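Local coordinates for chitinase (Thermococcus chitonophagus, PDB 5XSW), which probably cleaves chitin internally as an endochitinase, this construct being the C-terminal part of a longer protein and holding a glycan in its pocket, at residues Glu108-Pro113 and Glu303-Tyr308; Pro146-Phe151 and Met385-Glu390; Leu346-Asp351 and Lys364-Glu369; Leu397-Ile402 and Asp430-Tyr435. One frame throughout, in Å; residues are numbered along the deposited sequence.

Contact 1. Residues Glu108-Pro113 and Glu303-Tyr308; sequences ESIIYP and ERELLY
Ile110 lies on the ring of Tyr308. Here the linker that leaves the N-terminal domain of antiparallel beta sheets is laid across helix 288-311. Packing is tight here. CA of Ile110 sits over one face of the Tyr308 ring, 3.7 Å from its centroid, a CH-pi contact. With chi1 at -175°, CG1 of Ile110 is placed opposite the backbone N and runs on over the ring, 3.5 Å from CE2 of Tyr308. Its CD1 reaches the bent side chain of Glu305, 3.5 Å from CD. Tyr308 is hemmed in by Tyr315, which stacks with it, and its hydroxyl is hydrogen-bonded to Asn316. CE2 of Tyr308 lies over the centre of the Arg304 guanidinium. Arg304 reaches past it, extended from CG to NE, and grips the carbonyl of Ile111 end-on. NH2 binds Ile111 O at 2.8 Å, in the carbonyl plane and on a lone pair. NH1 reaches the same oxygen at 3.1 Å. A salt bridge from NE to Glu328 and a hydrogen bond between NH2 and Tyr154 help fix the group. The Ile111 side chain is the more open part, with CG1 4.0 Å from Tyr308 OH. The Tyr112 and Arg304 side chains run antiparallel, and a water that accepts from Arg304 NH1 donates to Tyr112 OH. That hydroxyl donates to Glu305 OE2 at 2.6 Å, meeting the oxygen from above the carboxylate plane.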
# COMPACT_ATOMS: atom_id res chain seq x y z
N GLU A 108 -6.51 -22.61 -6.70
CA GLU A 108 -5.99 -23.97 -6.52
C GLU A 108 -5.20 -24.45 -7.76
O GLU A 108 -4.33 -25.29 -7.67
CB GLU A 108 -7.18 -24.91 -6.20
CG GLU A 108 -7.83 -24.55 -4.84
CD GLU A 108 -9.12 -25.34 -4.52
OE1 GLU A 108 -9.57 -26.11 -5.38
OE2 GLU A 108 -9.68 -25.16 -3.40
N SER A 109 -5.51 -23.91 -8.93
CA SER A 109 -4.87 -24.39 -10.16
C SER A 109 -3.69 -23.53 -10.67
O SER A 109 -3.29 -23.60 -11.84
CB SER A 109 -5.93 -24.48 -11.25
OG SER A 109 -6.37 -23.19 -11.61
N ILE A 110 -3.15 -22.68 -9.80
CA ILE A 110 -2.13 -21.78 -10.30
C ILE A 110 -0.95 -22.56 -10.79
O ILE A 110 -0.50 -23.55 -10.14
CB ILE A 110 -1.71 -20.75 -9.18
CG1 ILE A 110 -0.72 -19.75 -9.76
CG2 ILE A 110 -1.13 -21.46 -7.95
CD1 ILE A 110 -0.72 -18.39 -8.86
N ILE A 111 -0.46 -22.16 -11.96
CA ILE A 111 0.68 -22.86 -12.56
C ILE A 111 2.03 -22.24 -12.19
O ILE A 111 2.28 -21.06 -12.51
CB ILE A 111 0.58 -22.88 -14.10
CG1 ILE A 111 -0.70 -23.64 -14.55
CG2 ILE A 111 1.92 -23.50 -14.73
CD1 ILE A 111 -1.01 -23.36 -16.04
N TYR A 112 2.89 -23.01 -11.52
CA TYR A 112 4.26 -22.57 -11.25
C TYR A 112 5.20 -23.60 -11.91
O TYR A 112 5.44 -24.63 -11.34
CB TYR A 112 4.55 -22.49 -9.74
CG TYR A 112 4.00 -21.19 -9.15
CD1 TYR A 112 4.52 -19.95 -9.57
CD2 TYR A 112 2.95 -21.21 -8.23
CE1 TYR A 112 3.98 -18.71 -9.05
CE2 TYR A 112 2.42 -20.00 -7.71
CZ TYR A 112 2.98 -18.76 -8.13
OH TYR A 112 2.46 -17.58 -7.62
N PRO A 113 5.76 -23.26 -13.04
CA PRO A 113 6.49 -24.29 -13.79
C PRO A 113 7.75 -24.76 -13.06
O PRO A 113 8.36 -24.04 -12.28
CB PRO A 113 6.87 -23.58 -15.08
CG PRO A 113 6.04 -22.25 -15.11
CD PRO A 113 5.72 -21.94 -13.71
N GLU A 303 -0.07 -9.85 -8.34
CA GLU A 303 -1.11 -9.60 -9.33
C GLU A 303 -1.65 -10.92 -9.87
O GLU A 303 -2.85 -11.11 -9.94
CB GLU A 303 -0.55 -8.79 -10.49
CG GLU A 303 0.08 -7.46 -10.13
CD GLU A 303 0.74 -6.82 -11.33
OE1 GLU A 303 0.18 -6.93 -12.42
OE2 GLU A 303 1.81 -6.22 -11.17
N ARG A 304 -0.75 -11.82 -10.21
CA ARG A 304 -1.12 -13.11 -10.78
C ARG A 304 -1.92 -13.94 -9.80
O ARG A 304 -2.93 -14.51 -10.15
CB ARG A 304 0.13 -13.87 -11.22
CG ARG A 304 -0.15 -15.09 -12.08
CD ARG A 304 1.07 -15.45 -12.91
NE ARG A 304 0.92 -16.68 -13.67
CZ ARG A 304 1.27 -17.88 -13.23
NH1 ARG A 304 1.76 -18.04 -12.02
NH2 ARG A 304 1.11 -18.94 -14.01
N GLU A 305 -1.46 -13.96 -8.55
CA GLU A 305 -2.16 -14.66 -7.47
C GLU A 305 -3.54 -14.08 -7.23
O GLU A 305 -4.51 -14.83 -6.95
CB GLU A 305 -1.36 -14.64 -6.15
CG GLU A 305 -0.02 -15.51 -6.14
CD GLU A 305 -0.23 -16.99 -5.71
OE1 GLU A 305 -1.39 -17.35 -5.39
OE2 GLU A 305 0.78 -17.77 -5.60
N LEU A 306 -3.66 -12.75 -7.32
CA LEU A 306 -4.97 -12.12 -7.09
C LEU A 306 -5.96 -12.53 -8.22
O LEU A 306 -7.16 -12.80 -7.96
CB LEU A 306 -4.83 -10.58 -7.07
CG LEU A 306 -6.12 -9.80 -6.94
CD1 LEU A 306 -6.80 -10.03 -5.60
CD2 LEU A 306 -5.76 -8.29 -7.12
N LEU A 307 -5.49 -12.48 -9.45
CA LEU A 307 -6.33 -12.87 -10.59
C LEU A 307 -6.81 -14.32 -10.38
O LEU A 307 -8.01 -14.62 -10.47
CB LEU A 307 -5.58 -12.70 -11.89
CG LEU A 307 -5.50 -11.21 -12.34
CD1 LEU A 307 -4.48 -10.94 -13.41
CD2 LEU A 307 -6.88 -10.61 -12.76
N TYR A 308 -5.88 -15.21 -10.13
CA TYR A 308 -6.23 -16.61 -9.90
C TYR A 308 -7.20 -16.77 -8.77
O TYR A 308 -8.13 -17.60 -8.88
CB TYR A 308 -4.98 -17.44 -9.59
CG TYR A 308 -4.29 -18.09 -10.81
CD1 TYR A 308 -4.79 -19.30 -11.36
CD2 TYR A 308 -3.12 -17.56 -11.32
CE1 TYR A 308 -4.13 -19.94 -12.43
CE2 TYR A 308 -2.42 -18.20 -12.38
CZ TYR A 308 -2.97 -19.42 -12.92
OH TYR A 308 -2.31 -20.06 -13.95
O HOH W 1 2.52 -16.06 -10.03

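Contact 2. Residues Pro146-Phe151 and Met385-Glu390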
# COMPACT_ATOMS: atom_id res chain seq x y z
N PRO A 146 16.85 -19.86 -28.61
CA PRO A 146 15.91 -18.74 -28.43
C PRO A 146 14.52 -19.20 -27.98
O PRO A 146 14.10 -20.35 -28.23
CB PRO A 146 15.83 -18.09 -29.82
CG PRO A 146 16.46 -19.08 -30.78
CD PRO A 146 17.32 -20.00 -30.00
N HIS A 147 13.81 -18.31 -27.28
CA HIS A 147 12.49 -18.65 -26.75
C HIS A 147 11.59 -17.41 -26.74
O HIS A 147 11.99 -16.36 -27.20
CB HIS A 147 12.61 -19.21 -25.35
CG HIS A 147 13.22 -18.23 -24.36
ND1 HIS A 147 12.47 -17.52 -23.43
CD2 HIS A 147 14.52 -17.84 -24.17
CE1 HIS A 147 13.27 -16.77 -22.69
NE2 HIS A 147 14.52 -16.93 -23.12
N GLN A 148 10.37 -17.55 -26.25
CA GLN A 148 9.47 -16.40 -26.28
C GLN A 148 8.67 -16.32 -24.97
O GLN A 148 7.50 -15.91 -24.95
CB GLN A 148 8.54 -16.48 -27.53
CG GLN A 148 9.27 -15.99 -28.86
CD GLN A 148 9.68 -14.45 -28.91
OE1 GLN A 148 8.95 -13.64 -29.50
NE2 GLN A 148 10.86 -14.08 -28.33
N ASN A 149 9.27 -16.73 -23.86
CA ASN A 149 8.56 -16.61 -22.57
C ASN A 149 8.35 -15.13 -22.17
O ASN A 149 9.24 -14.28 -22.42
CB ASN A 149 9.33 -17.33 -21.45
CG ASN A 149 9.35 -18.86 -21.63
OD1 ASN A 149 8.45 -19.56 -21.19
ND2 ASN A 149 10.41 -19.34 -22.21
N GLY A 150 7.23 -14.82 -21.55
CA GLY A 150 7.03 -13.43 -21.14
C GLY A 150 7.37 -13.37 -19.67
O GLY A 150 8.49 -13.66 -19.28
N PHE A 151 6.38 -13.03 -18.85
CA PHE A 151 6.55 -12.87 -17.41
C PHE A 151 6.92 -14.22 -16.71
O PHE A 151 7.86 -14.30 -15.94
CB PHE A 151 5.22 -12.30 -16.83
CG PHE A 151 5.11 -12.40 -15.34
CD1 PHE A 151 6.14 -11.93 -14.53
CD2 PHE A 151 3.95 -12.88 -14.75
CE1 PHE A 151 6.04 -11.97 -13.15
CE2 PHE A 151 3.88 -12.96 -13.34
CZ PHE A 151 4.93 -12.49 -12.56
N MET A 385 15.21 -9.75 -25.89
CA MET A 385 16.17 -10.42 -25.03
C MET A 385 16.03 -11.94 -25.14
O MET A 385 17.03 -12.66 -25.18
CB MET A 385 15.96 -9.98 -23.57
CG MET A 385 16.38 -8.52 -23.36
SD MET A 385 16.13 -8.07 -21.64
CE MET A 385 17.63 -8.76 -20.88
N ASP A 386 14.80 -12.42 -25.15
CA ASP A 386 14.51 -13.87 -25.26
C ASP A 386 15.16 -14.48 -26.53
O ASP A 386 15.50 -15.66 -26.54
CB ASP A 386 13.03 -14.14 -25.39
CG ASP A 386 12.21 -13.93 -24.09
OD1 ASP A 386 12.77 -13.87 -22.95
OD2 ASP A 386 10.96 -13.92 -24.24
N MET A 387 15.18 -13.71 -27.62
CA MET A 387 15.76 -14.16 -28.91
C MET A 387 17.29 -14.07 -28.96
O MET A 387 17.90 -14.53 -29.95
CB MET A 387 15.21 -13.34 -30.07
CG MET A 387 13.71 -13.44 -30.25
SD MET A 387 13.26 -15.16 -30.61
CE MET A 387 13.97 -15.32 -32.28
N GLU A 388 17.92 -13.45 -27.96
CA GLU A 388 19.34 -13.15 -28.05
C GLU A 388 20.13 -14.46 -27.91
O GLU A 388 19.87 -15.24 -27.00
CB GLU A 388 19.78 -12.16 -26.97
CG GLU A 388 21.29 -11.93 -26.91
CD GLU A 388 21.84 -11.18 -28.12
OE1 GLU A 388 21.10 -10.40 -28.74
OE2 GLU A 388 23.05 -11.35 -28.45
N THR A 389 21.08 -14.72 -28.80
CA THR A 389 21.92 -15.90 -28.68
C THR A 389 23.40 -15.60 -28.54
O THR A 389 24.14 -16.37 -27.98
CB THR A 389 21.73 -16.86 -29.87
OG1 THR A 389 22.05 -16.19 -31.09
CG2 THR A 389 20.31 -17.36 -29.92
N GLU A 390 23.82 -14.50 -29.15
CA GLU A 390 25.22 -14.08 -29.15
C GLU A 390 25.84 -13.57 -27.86
O GLU A 390 26.98 -13.86 -27.57
CB GLU A 390 25.47 -13.12 -30.30
CG GLU A 390 25.13 -13.73 -31.64
CD GLU A 390 25.65 -12.91 -32.80
OE1 GLU A 390 26.32 -11.89 -32.55
OE2 GLU A 390 25.39 -13.30 -33.95
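The imidazole of His147 carries Asp386 on one face. CB of Asp386 stands over the ring centre, 3.8 Å from the centroid, in a CH-pi contact. The carboxylate of Asp386 is turned 36° from the ring plane, and OD1 comes to 3.0 Å from His147 CE1. OD1 also accepts from Asn202 and Asn204, which hold the carboxylate in this position. The other oxygen, Asp386 OD2, is only 2.5 Å from Asn149 O, so the acid may hold a proton here. The third flat group is the amide of Gln148. The side chain folds back at chi2 (-65°), so that NE2 donates to His147 O, which lies in the plane of the Gln148 amide. NE2 also bonds to Ala383 O and touches SD of Met387 at 3.5 Å. The backbones run in nearly opposite directions. One backbone-to-backbone hydrogen bond joins them, from His147 N to Asp386 O at 3.2 Å. Toward the exposed end the packing thins: Pro146 CB rests on Met387 SD, and Pro146 CD on CG2 of Thr389. This is a loop, 146-151, packed against the chain near the C-terminal end of helix 374-386.

Contact 3. Residues Leu346-Asp351 and Lys364-Glu369; sequences LKIFSD and KEFNME
Leu346 meets Met368 and Phe366 with two different parts. CD1 of its side chain packs on the bent thioether of Met368, with CD1 and SD 3.6 Å apart. CG and CE of the methionine are equally close, so the methyl group lies against the bend that chi3 (46°) makes at the end of the chain. The carbonyl oxygen of Leu346 lies at the edge of the Phe366 ring, near its plane and 3.8 Å from CE2. Its hydrogen bond comes from Asn352 ND2. Lys347 then turns the chain away from helix 340-346 with a positive phi of 56°. Asn367 does the same after helix 362-365, so the contact joins the ends of two short helices that belong to the helical domain. From Lys347 to Ser350 the chain makes a type I beta turn, closed by Ser350 N on Lys347 O at 3.3 Å. Within this turn Ile348 points back to the other segment. Its CG1 lies over one face of Phe366, toward the rim and 4.0 Å from CE2. Its CG2 lies over a face of Phe349, so the two branches serve two rings. CD1 of Ile348 comes to 4.3 Å from SD of Met368. Ile331 of helix 327-338 touches both of these side chains. Next in sequence, Phe349 turns to Leu307 and Val311 of helix 288-311.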
# COMPACT_ATOMS: atom_id res chain seq x y z
N LEU A 346 -11.06 -3.48 -16.74
CA LEU A 346 -11.10 -3.97 -18.14
C LEU A 346 -12.15 -5.07 -18.31
O LEU A 346 -12.61 -5.31 -19.45
CB LEU A 346 -9.71 -4.51 -18.58
CG LEU A 346 -8.57 -3.50 -18.47
CD1 LEU A 346 -7.21 -4.20 -18.78
CD2 LEU A 346 -8.84 -2.36 -19.40
N LYS A 347 -12.45 -5.78 -17.23
CA LYS A 347 -13.40 -6.89 -17.23
C LYS A 347 -13.04 -7.98 -18.27
O LYS A 347 -13.92 -8.57 -18.90
CB LYS A 347 -14.84 -6.36 -17.51
CG LYS A 347 -15.37 -5.46 -16.38
CD LYS A 347 -15.41 -6.26 -15.05
CE LYS A 347 -16.10 -5.39 -13.98
NZ LYS A 347 -16.21 -5.99 -12.61
N ILE A 348 -11.75 -8.24 -18.44
CA ILE A 348 -11.26 -9.30 -19.34
C ILE A 348 -11.83 -10.68 -19.03
O ILE A 348 -12.09 -11.47 -19.93
CB ILE A 348 -9.73 -9.34 -19.29
CG1 ILE A 348 -9.20 -8.17 -20.12
CG2 ILE A 348 -9.18 -10.73 -19.75
CD1 ILE A 348 -7.75 -7.76 -19.77
N PHE A 349 -12.06 -10.96 -17.76
CA PHE A 349 -12.46 -12.30 -17.35
C PHE A 349 -13.95 -12.43 -17.13
O PHE A 349 -14.40 -13.42 -16.59
CB PHE A 349 -11.69 -12.71 -16.08
CG PHE A 349 -10.21 -12.77 -16.29
CD1 PHE A 349 -9.42 -11.63 -16.13
CD2 PHE A 349 -9.59 -13.96 -16.71
CE1 PHE A 349 -8.02 -11.67 -16.39
CE2 PHE A 349 -8.21 -14.02 -16.98
CZ PHE A 349 -7.42 -12.89 -16.80
N SER A 350 -14.72 -11.43 -17.53
CA SER A 350 -16.18 -11.51 -17.34
C SER A 350 -16.81 -10.84 -18.53
O SER A 350 -16.84 -11.43 -19.63
CB SER A 350 -16.61 -10.88 -16.00
OG SER A 350 -16.00 -9.59 -15.81
N ASP A 351 -17.23 -9.59 -18.38
CA ASP A 351 -17.98 -8.88 -19.43
C ASP A 351 -17.30 -8.89 -20.78
O ASP A 351 -17.99 -8.92 -21.82
CB ASP A 351 -18.24 -7.41 -19.06
CG ASP A 351 -18.75 -7.23 -17.65
OD1 ASP A 351 -18.89 -8.23 -16.91
OD2 ASP A 351 -18.96 -6.07 -17.24
N LYS A 364 -3.73 -3.40 -27.50
CA LYS A 364 -4.27 -2.40 -28.43
C LYS A 364 -5.78 -2.39 -28.44
O LYS A 364 -6.41 -1.35 -28.55
CB LYS A 364 -3.73 -2.65 -29.84
CG LYS A 364 -2.27 -2.24 -29.97
CD LYS A 364 -1.86 -2.39 -31.44
CE LYS A 364 -0.35 -2.33 -31.60
NZ LYS A 364 0.08 -2.58 -33.02
N GLU A 365 -6.37 -3.56 -28.31
CA GLU A 365 -7.83 -3.65 -28.28
C GLU A 365 -8.42 -3.05 -27.02
O GLU A 365 -9.53 -2.56 -27.05
CB GLU A 365 -8.26 -5.09 -28.39
CG GLU A 365 -8.29 -5.55 -29.79
CD GLU A 365 -9.65 -6.10 -30.11
OE1 GLU A 365 -10.65 -5.42 -29.77
OE2 GLU A 365 -9.71 -7.22 -30.68
N PHE A 366 -7.71 -3.18 -25.91
CA PHE A 366 -8.22 -2.76 -24.62
C PHE A 366 -7.62 -1.46 -24.11
O PHE A 366 -7.89 -1.06 -22.99
CB PHE A 366 -8.04 -3.87 -23.60
CG PHE A 366 -9.09 -4.94 -23.68
CD1 PHE A 366 -9.03 -5.90 -24.67
CD2 PHE A 366 -10.14 -4.96 -22.80
CE1 PHE A 366 -10.00 -6.88 -24.75
CE2 PHE A 366 -11.11 -5.93 -22.87
CZ PHE A 366 -11.04 -6.89 -23.86
N ASN A 367 -6.80 -0.82 -24.92
CA ASN A 367 -6.15 0.41 -24.51
C ASN A 367 -5.39 0.26 -23.19
O ASN A 367 -5.56 1.04 -22.27
CB ASN A 367 -7.15 1.55 -24.45
CG ASN A 367 -7.80 1.80 -25.79
OD1 ASN A 367 -7.15 2.23 -26.74
ND2 ASN A 367 -9.09 1.50 -25.89
N MET A 368 -4.58 -0.79 -23.11
CA MET A 368 -3.79 -1.12 -21.93
C MET A 368 -2.32 -0.79 -22.15
O MET A 368 -1.44 -1.56 -21.81
CB MET A 368 -3.92 -2.58 -21.53
CG MET A 368 -5.29 -3.17 -21.68
SD MET A 368 -5.12 -4.95 -21.64
CE MET A 368 -4.03 -5.17 -20.26
N GLU A 369 -2.06 0.35 -22.76
CA GLU A 369 -0.70 0.77 -22.97
C GLU A 369 0.04 1.02 -21.66
O GLU A 369 1.24 0.80 -21.57
CB GLU A 369 -0.64 2.01 -23.85
CG GLU A 369 0.75 2.26 -24.37
CD GLU A 369 0.77 2.96 -25.71
OE1 GLU A 369 -0.29 3.43 -26.14
OE2 GLU A 369 1.85 3.03 -26.31

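Contact 4. Residues Leu397-Ile402 and Asp430-Tyr435; sequences LTWDDI and DVKRAY
Trp399 and Tyr435 both set CG opposite the backbone N, with chi1 at 174° and 167°, and this brings the two rings together between their helices. They meet obliquely, with centroids 5.6 Å apart and planes at 58°. CB of Trp399 lies over the face of the Tyr435 ring, 4.2 Å from the centroid, as a CH-pi contact. At the edge of the tyrosine, near its plane, is the carbonyl oxygen of Leu397, 3.6 Å from CE1. Lys432 covers one face of the indole. Its chain is extended beyond CG, and its direction crosses that of the Trp399 side chain at about a right angle. CB of Lys432 is 3.5 Å from CH2 of Trp399, and the ammonium NZ ends 4.2 Å from the centroid of the five-membered ring, an off-centre cation-pi contact. The edge of the indole receives CG1 of Val431, 3.9 Å from CZ3. Deeper in, Ile402 CG2 packs on the same Val431 CG1 at 3.6 Å. On this side Phe453 touches Ile402 and Ala460 touches Val431, while Lys432 is exposed. Thr398 and Asp401 pair across the first turn of helix 399-412: OG1 accepts from Asp401 N, and the carboxylate accepts from Thr398 N. The arrangement is helix-on-helix packing of 399-412 against 421-439, with a capping box at the N terminus of the first helix.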
# COMPACT_ATOMS: atom_id res chain seq x y z
N LEU A 397 31.54 -16.05 -9.82
CA LEU A 397 31.11 -15.87 -8.44
C LEU A 397 32.10 -16.61 -7.55
O LEU A 397 32.34 -17.80 -7.77
CB LEU A 397 29.70 -16.45 -8.22
CG LEU A 397 28.62 -16.07 -9.24
CD1 LEU A 397 27.29 -16.78 -8.94
CD2 LEU A 397 28.45 -14.52 -9.14
N THR A 398 32.58 -15.94 -6.51
CA THR A 398 33.55 -16.49 -5.57
C THR A 398 32.78 -16.93 -4.37
O THR A 398 31.58 -16.58 -4.22
CB THR A 398 34.59 -15.43 -5.14
OG1 THR A 398 33.91 -14.42 -4.38
CG2 THR A 398 35.27 -14.79 -6.33
N TRP A 399 33.44 -17.64 -3.46
CA TRP A 399 32.74 -18.08 -2.26
C TRP A 399 32.22 -16.87 -1.46
O TRP A 399 31.11 -16.89 -0.94
CB TRP A 399 33.62 -18.97 -1.32
CG TRP A 399 32.83 -19.23 -0.05
CD1 TRP A 399 33.13 -18.83 1.24
CD2 TRP A 399 31.54 -19.86 0.03
NE1 TRP A 399 32.12 -19.20 2.10
CE2 TRP A 399 31.14 -19.85 1.38
CE3 TRP A 399 30.71 -20.47 -0.92
CZ2 TRP A 399 29.96 -20.38 1.79
CZ3 TRP A 399 29.53 -20.99 -0.51
CH2 TRP A 399 29.15 -20.96 0.83
N ASP A 400 33.05 -15.83 -1.31
CA ASP A 400 32.63 -14.61 -0.63
C ASP A 400 31.32 -14.02 -1.25
O ASP A 400 30.46 -13.56 -0.52
CB ASP A 400 33.73 -13.56 -0.68
CG ASP A 400 34.87 -13.83 0.35
OD1 ASP A 400 34.70 -14.69 1.24
OD2 ASP A 400 35.88 -13.15 0.31
N ASP A 401 31.23 -14.02 -2.57
CA ASP A 401 29.99 -13.58 -3.27
C ASP A 401 28.75 -14.37 -2.84
O ASP A 401 27.68 -13.79 -2.58
CB ASP A 401 30.14 -13.75 -4.79
CG ASP A 401 31.18 -12.83 -5.39
OD1 ASP A 401 31.50 -11.78 -4.78
OD2 ASP A 401 31.66 -13.16 -6.48
N ILE A 402 28.90 -15.70 -2.79
CA ILE A 402 27.79 -16.60 -2.45
C ILE A 402 27.40 -16.43 -1.00
O ILE A 402 26.22 -16.34 -0.64
CB ILE A 402 28.18 -18.11 -2.71
CG1 ILE A 402 28.58 -18.32 -4.16
CG2 ILE A 402 27.04 -19.04 -2.33
CD1 ILE A 402 27.54 -18.09 -5.17
N ASP A 430 26.00 -27.40 2.91
CA ASP A 430 25.68 -27.96 1.59
C ASP A 430 25.98 -27.00 0.44
O ASP A 430 26.53 -27.39 -0.59
CB ASP A 430 24.21 -28.35 1.51
CG ASP A 430 23.89 -29.67 2.23
OD1 ASP A 430 24.83 -30.36 2.74
OD2 ASP A 430 22.69 -30.00 2.26
N VAL A 431 25.61 -25.72 0.61
CA VAL A 431 25.89 -24.72 -0.44
C VAL A 431 27.38 -24.58 -0.67
O VAL A 431 27.88 -24.54 -1.81
CB VAL A 431 25.28 -23.32 -0.04
CG1 VAL A 431 25.86 -22.18 -0.91
CG2 VAL A 431 23.72 -23.39 -0.09
N LYS A 432 28.13 -24.49 0.43
CA LYS A 432 29.61 -24.40 0.26
C LYS A 432 30.22 -25.64 -0.39
O LYS A 432 31.11 -25.55 -1.29
CB LYS A 432 30.30 -24.16 1.62
CG LYS A 432 31.82 -23.97 1.43
CD LYS A 432 32.47 -23.32 2.60
CE LYS A 432 33.90 -22.88 2.23
NZ LYS A 432 34.41 -22.03 3.36
N ARG A 433 29.73 -26.81 0.04
CA ARG A 433 30.22 -28.05 -0.61
C ARG A 433 29.88 -28.06 -2.08
O ARG A 433 30.71 -28.42 -2.93
CB ARG A 433 29.63 -29.31 0.07
CG ARG A 433 30.17 -30.61 -0.56
CD ARG A 433 29.69 -31.86 0.18
NE ARG A 433 30.08 -33.10 -0.51
CZ ARG A 433 31.24 -33.75 -0.31
NH1 ARG A 433 32.12 -33.28 0.57
NH2 ARG A 433 31.50 -34.87 -0.97
N ALA A 434 28.65 -27.63 -2.42
CA ALA A 434 28.31 -27.60 -3.85
C ALA A 434 29.18 -26.59 -4.61
O ALA A 434 29.63 -26.83 -5.75
CB ALA A 434 26.75 -27.26 -4.02
N TYR A 435 29.37 -25.43 -4.00
CA TYR A 435 30.27 -24.45 -4.62
C TYR A 435 31.70 -25.07 -4.91
O TYR A 435 32.26 -24.99 -6.01
CB TYR A 435 30.39 -23.23 -3.70
CG TYR A 435 31.52 -22.33 -4.11
CD1 TYR A 435 31.31 -21.31 -5.04
CD2 TYR A 435 32.82 -22.54 -3.60
CE1 TYR A 435 32.34 -20.50 -5.46
CE2 TYR A 435 33.87 -21.75 -4.03
CZ TYR A 435 33.62 -20.74 -4.95
OH TYR A 435 34.65 -19.93 -5.37

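Overall arrangement
After the N-terminal domain of antiparallel beta sheets, the chain enters contact 1 at 108-113. It closes a long loop when 303-308, on helix 288-311, meets 108-113. Contact 2 opens at 146-151, before that loop is shut, and closes only at 385-390, so contacts 1 and 2 cross. It ties the loop before strand 168-169 to the end of helix 374-386. The two touch where Phe151 packs on Arg304. Contact 3, nested inside the loop of contact 2, ties the ends of helices 340-346 and 362-365. It meets contact 1 through Leu307 and Phe349. Contact 4 follows in series and pairs helices 399-412 and 421-439, with its centre about 46 Å from that of contact 3.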